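Long-range contact in hypothetical protein VPA1032 (Vibrio parahaemolyticus, PDB 1ZBP), which is of unknown function but belongs to the ImpE family, and joins a helical N-terminal half to a mainly beta C-terminal half: residues 166-179 against 189-201. Numbering follows the deposited sequence.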
# COMPACT_ATOMS: atom_id res chain seq x y z
N PHE A 166 -3.11 6.19 6.00
CA PHE A 166 -2.63 7.55 5.72
C PHE A 166 -2.21 7.79 4.27
O PHE A 166 -1.63 6.91 3.63
CB PHE A 166 -1.43 7.90 6.62
CG PHE A 166 -1.80 8.33 8.01
CD1 PHE A 166 -2.25 7.40 8.95
CD2 PHE A 166 -1.65 9.66 8.40
CE1 PHE A 166 -2.55 7.80 10.27
CE2 PHE A 166 -1.94 10.08 9.70
CZ PHE A 166 -2.39 9.14 10.65
N LEU A 167 -2.50 8.99 3.78
CA LEU A 167 -2.13 9.43 2.44
C LEU A 167 -1.24 10.63 2.71
O LEU A 167 -1.70 11.68 3.17
CB LEU A 167 -3.35 9.84 1.63
CG LEU A 167 -3.91 8.72 0.74
CD1 LEU A 167 -5.22 9.17 0.10
CD2 LEU A 167 -2.89 8.35 -0.33
N VAL A 168 0.05 10.47 2.43
CA VAL A 168 1.01 11.51 2.71
C VAL A 168 1.74 12.00 1.47
O VAL A 168 2.31 11.21 0.71
CB VAL A 168 2.04 11.00 3.74
CG1 VAL A 168 3.10 12.04 3.97
CG2 VAL A 168 1.31 10.66 5.04
N PRO A 169 1.69 13.31 1.24
CA PRO A 169 2.32 13.98 0.10
C PRO A 169 3.80 13.62 0.06
O PRO A 169 4.48 13.74 1.07
CB PRO A 169 2.11 15.46 0.40
CG PRO A 169 0.81 15.47 1.10
CD PRO A 169 0.94 14.29 2.05
N ILE A 170 4.29 13.15 -1.08
CA ILE A 170 5.69 12.80 -1.22
C ILE A 170 6.51 14.04 -0.84
O ILE A 170 7.57 13.94 -0.22
CB ILE A 170 6.02 12.35 -2.66
CG1 ILE A 170 5.28 11.04 -2.95
CG2 ILE A 170 7.52 12.17 -2.83
CD1 ILE A 170 5.42 10.56 -4.39
N ALA A 171 5.98 15.22 -1.18
CA ALA A 171 6.62 16.50 -0.88
C ALA A 171 6.81 16.76 0.62
O ALA A 171 7.66 17.56 1.03
CB ALA A 171 5.82 17.64 -1.49
N SER A 172 6.00 16.08 1.44
CA SER A 172 6.07 16.21 2.89
C SER A 172 7.11 15.28 3.50
O SER A 172 7.33 15.31 4.70
CB SER A 172 4.71 15.91 3.52
OG SER A 172 3.81 17.00 3.37
N ILE A 173 7.74 14.45 2.67
CA ILE A 173 8.73 13.51 3.18
C ILE A 173 10.13 14.11 3.29
O ILE A 173 10.61 14.75 2.35
CB ILE A 173 8.84 12.25 2.27
CG1 ILE A 173 7.53 11.46 2.27
CG2 ILE A 173 9.98 11.37 2.75
CD1 ILE A 173 7.43 10.42 1.18
N ASN A 174 10.76 13.88 4.44
CA ASN A 174 12.12 14.33 4.70
C ASN A 174 13.05 13.11 4.53
O ASN A 174 14.01 13.16 3.77
CB ASN A 174 12.24 14.90 6.12
CG ASN A 174 11.33 16.11 6.35
OD1 ASN A 174 11.32 17.08 5.58
ND2 ASN A 174 10.57 16.06 7.44
N THR A 175 12.77 12.02 5.24
CA THR A 175 13.56 10.80 5.08
C THR A 175 12.59 9.64 4.95
O THR A 175 11.48 9.68 5.49
CB THR A 175 14.51 10.51 6.29
OG1 THR A 175 13.75 10.49 7.50
CG2 THR A 175 15.62 11.57 6.38
N LEU A 176 12.98 8.60 4.22
CA LEU A 176 12.11 7.43 4.07
C LEU A 176 13.00 6.22 3.89
O LEU A 176 13.98 6.27 3.15
CB LEU A 176 11.17 7.60 2.87
CG LEU A 176 9.97 6.65 2.66
CD1 LEU A 176 10.44 5.40 2.00
CD2 LEU A 176 9.28 6.34 3.99
N GLU A 177 12.68 5.14 4.57
CA GLU A 177 13.48 3.93 4.45
C GLU A 177 12.56 2.73 4.30
O GLU A 177 11.67 2.50 5.13
CB GLU A 177 14.37 3.76 5.69
CG GLU A 177 15.26 2.50 5.66
CD GLU A 177 15.84 2.13 7.03
OE1 GLU A 177 16.52 1.07 7.11
OE2 GLU A 177 15.63 2.89 8.01
N ILE A 178 12.76 1.98 3.23
CA ILE A 178 11.96 0.80 2.98
C ILE A 178 12.80 -0.41 3.35
O ILE A 178 13.85 -0.65 2.76
CB ILE A 178 11.54 0.72 1.52
CG1 ILE A 178 10.89 2.05 1.12
CG2 ILE A 178 10.54 -0.42 1.32
CD1 ILE A 178 10.42 2.08 -0.31
N LYS A 179 12.34 -1.16 4.34
CA LYS A 179 13.05 -2.33 4.82
C LYS A 179 12.83 -3.53 3.93
O LYS A 179 11.97 -3.53 3.04
CB LYS A 179 12.65 -2.63 6.27
CG LYS A 179 13.38 -1.75 7.30
CD LYS A 179 12.55 -1.49 8.57
CE LYS A 179 12.05 -2.79 9.23
NZ LYS A 179 11.32 -2.57 10.53
N TRP A 189 3.24 -5.62 2.21
CA TRP A 189 2.96 -4.62 3.27
C TRP A 189 4.30 -4.49 3.98
O TRP A 189 4.55 -5.15 5.00
CB TRP A 189 1.89 -5.10 4.26
CG TRP A 189 0.49 -5.15 3.68
CD1 TRP A 189 0.12 -4.70 2.46
CD2 TRP A 189 -0.69 -5.65 4.31
NE1 TRP A 189 -1.24 -4.90 2.27
CE2 TRP A 189 -1.75 -5.49 3.39
CE3 TRP A 189 -0.96 -6.23 5.55
CZ2 TRP A 189 -3.07 -5.89 3.67
CZ3 TRP A 189 -2.27 -6.62 5.84
CH2 TRP A 189 -3.30 -6.45 4.89
N ARG A 190 5.16 -3.63 3.43
CA ARG A 190 6.52 -3.45 3.92
C ARG A 190 6.72 -2.47 5.07
O ARG A 190 6.19 -1.36 5.06
CB ARG A 190 7.43 -3.06 2.75
CG ARG A 190 8.92 -3.41 2.93
CD ARG A 190 9.19 -4.92 2.83
NE ARG A 190 8.87 -5.45 1.51
CZ ARG A 190 9.56 -5.17 0.41
NH1 ARG A 190 9.19 -5.70 -0.75
NH2 ARG A 190 10.63 -4.39 0.48
N PRO A 191 7.51 -2.88 6.07
CA PRO A 191 7.78 -2.01 7.22
C PRO A 191 8.63 -0.86 6.72
O PRO A 191 9.55 -1.05 5.92
CB PRO A 191 8.54 -2.93 8.17
CG PRO A 191 7.99 -4.31 7.84
CD PRO A 191 8.00 -4.25 6.33
N VAL A 192 8.32 0.35 7.17
CA VAL A 192 9.09 1.50 6.75
C VAL A 192 9.34 2.44 7.91
O VAL A 192 8.52 2.55 8.84
CB VAL A 192 8.38 2.29 5.61
CG1 VAL A 192 8.22 1.42 4.37
CG2 VAL A 192 7.03 2.79 6.08
N GLU A 193 10.50 3.09 7.88
CA GLU A 193 10.90 4.07 8.89
C GLU A 193 10.89 5.39 8.14
O GLU A 193 11.49 5.49 7.07
CB GLU A 193 12.33 3.79 9.37
CG GLU A 193 12.46 3.35 10.83
CD GLU A 193 12.87 1.89 10.97
OE1 GLU A 193 13.86 1.49 10.31
OE2 GLU A 193 12.21 1.15 11.74
N PHE A 194 10.22 6.39 8.68
CA PHE A 194 10.15 7.68 8.01
C PHE A 194 10.34 8.88 8.94
O PHE A 194 10.63 8.74 10.14
CB PHE A 194 8.81 7.81 7.29
CG PHE A 194 7.62 7.59 8.18
CD1 PHE A 194 7.24 8.55 9.11
CD2 PHE A 194 6.89 6.41 8.10
CE1 PHE A 194 6.14 8.34 9.95
CE2 PHE A 194 5.79 6.20 8.93
CZ PHE A 194 5.41 7.16 9.85
N ASP A 195 10.17 10.06 8.36
CA ASP A 195 10.28 11.35 9.04
C ASP A 195 9.62 12.31 8.07
O ASP A 195 10.26 12.83 7.17
CB ASP A 195 11.75 11.74 9.25
CG ASP A 195 11.91 13.15 9.81
OD1 ASP A 195 13.07 13.55 10.09
OD2 ASP A 195 10.90 13.88 9.97
N ILE A 196 8.31 12.50 8.24
CA ILE A 196 7.57 13.39 7.36
C ILE A 196 6.99 14.56 8.16
O ILE A 196 6.72 14.44 9.36
CB ILE A 196 6.41 12.64 6.62
CG1 ILE A 196 5.20 12.51 7.53
CG2 ILE A 196 6.87 11.23 6.22
CD1 ILE A 196 3.94 13.07 6.92
N ASP A 197 6.81 15.68 7.48
CA ASP A 197 6.25 16.87 8.09
C ASP A 197 4.83 16.56 8.54
O ASP A 197 4.04 16.02 7.76
CB ASP A 197 6.23 18.01 7.07
CG ASP A 197 7.62 18.34 6.56
OD1 ASP A 197 7.74 18.93 5.46
OD2 ASP A 197 8.59 18.00 7.28
N GLY A 198 4.51 16.88 9.79
CA GLY A 198 3.17 16.62 10.29
C GLY A 198 3.04 15.34 11.10
O GLY A 198 1.98 15.08 11.68
N LEU A 199 4.11 14.55 11.15
CA LEU A 199 4.13 13.29 11.90
C LEU A 199 5.47 13.09 12.61
O LEU A 199 5.57 12.27 13.52
CB LEU A 199 3.86 12.10 10.98
CG LEU A 199 2.53 12.06 10.21
CD1 LEU A 199 2.52 10.89 9.24
CD2 LEU A 199 1.39 11.97 11.20
N GLY A 200 6.48 13.84 12.20
CA GLY A 200 7.80 13.71 12.81
C GLY A 200 8.39 12.35 12.50
O GLY A 200 8.05 11.75 11.48
N GLU A 201 9.28 11.86 13.36
CA GLU A 201 9.88 10.55 13.13
C GLU A 201 8.92 9.45 13.56
O GLU A 201 8.37 9.49 14.66
CB GLU A 201 11.19 10.41 13.91
CG GLU A 201 12.21 11.48 13.56
CD GLU A 201 13.62 11.10 13.99
OE1 GLU A 201 13.81 10.78 15.18
OE2 GLU A 201 14.54 11.14 13.14
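Glu-177 and Glu-193 form a two-way backbone pair within an antiparallel beta hairpin: Glu-177 N donates to Glu-193 O (2.8 Å) and Glu-193 N to Glu-177 O. The hairpin supplies two neighbouring strands of the large antiparallel sheet, with strand 257-260 on the other side of 173-178. Lys-179 N bonds Pro-191 O. Toward the other end a beta bulge shifts the register, and Asp-195 O receives both Asn-174 N and Thr-175 N; beyond it Asp-197 N bonds Ser-172 O (2.9 Å).

Side chains add polar links at both ends. Those of Asn-174 and Asp-197 cross at about a right angle, their planes 53° apart; Asn-174 ND2 meets Asp-197 OD2 from above the carboxylate plane at 2.8 Å. Arg-190 bends at chi2 and chi3 and brings NH2, in the guanidinium plane, to Lys-179 O (3.0 Å), while NE binds Glu-186 O.

Strand 166-169, part of another sheet, lies over the face carrying Leu-176, Phe-194 and Ile-196. CD1 of Ile-196 meets CG1 of Val-168 tip to tip, and CD2 of Leu-176 lies 3.6 Å from CB of Phe-194. Leu-199 CD2 approaches the Phe-166 ring obliquely.

On the other face Glu-177 and Glu-193 run side by side, OE2 of the former 3.2 Å from OE1 of the latter. With Glu-203 also close to Glu-193, this probably raises the proton affinity of one carboxylate, which Lys-179 NZ, 4.0 Å from Glu-193 OE2 and beyond a salt bridge, may only partly offset.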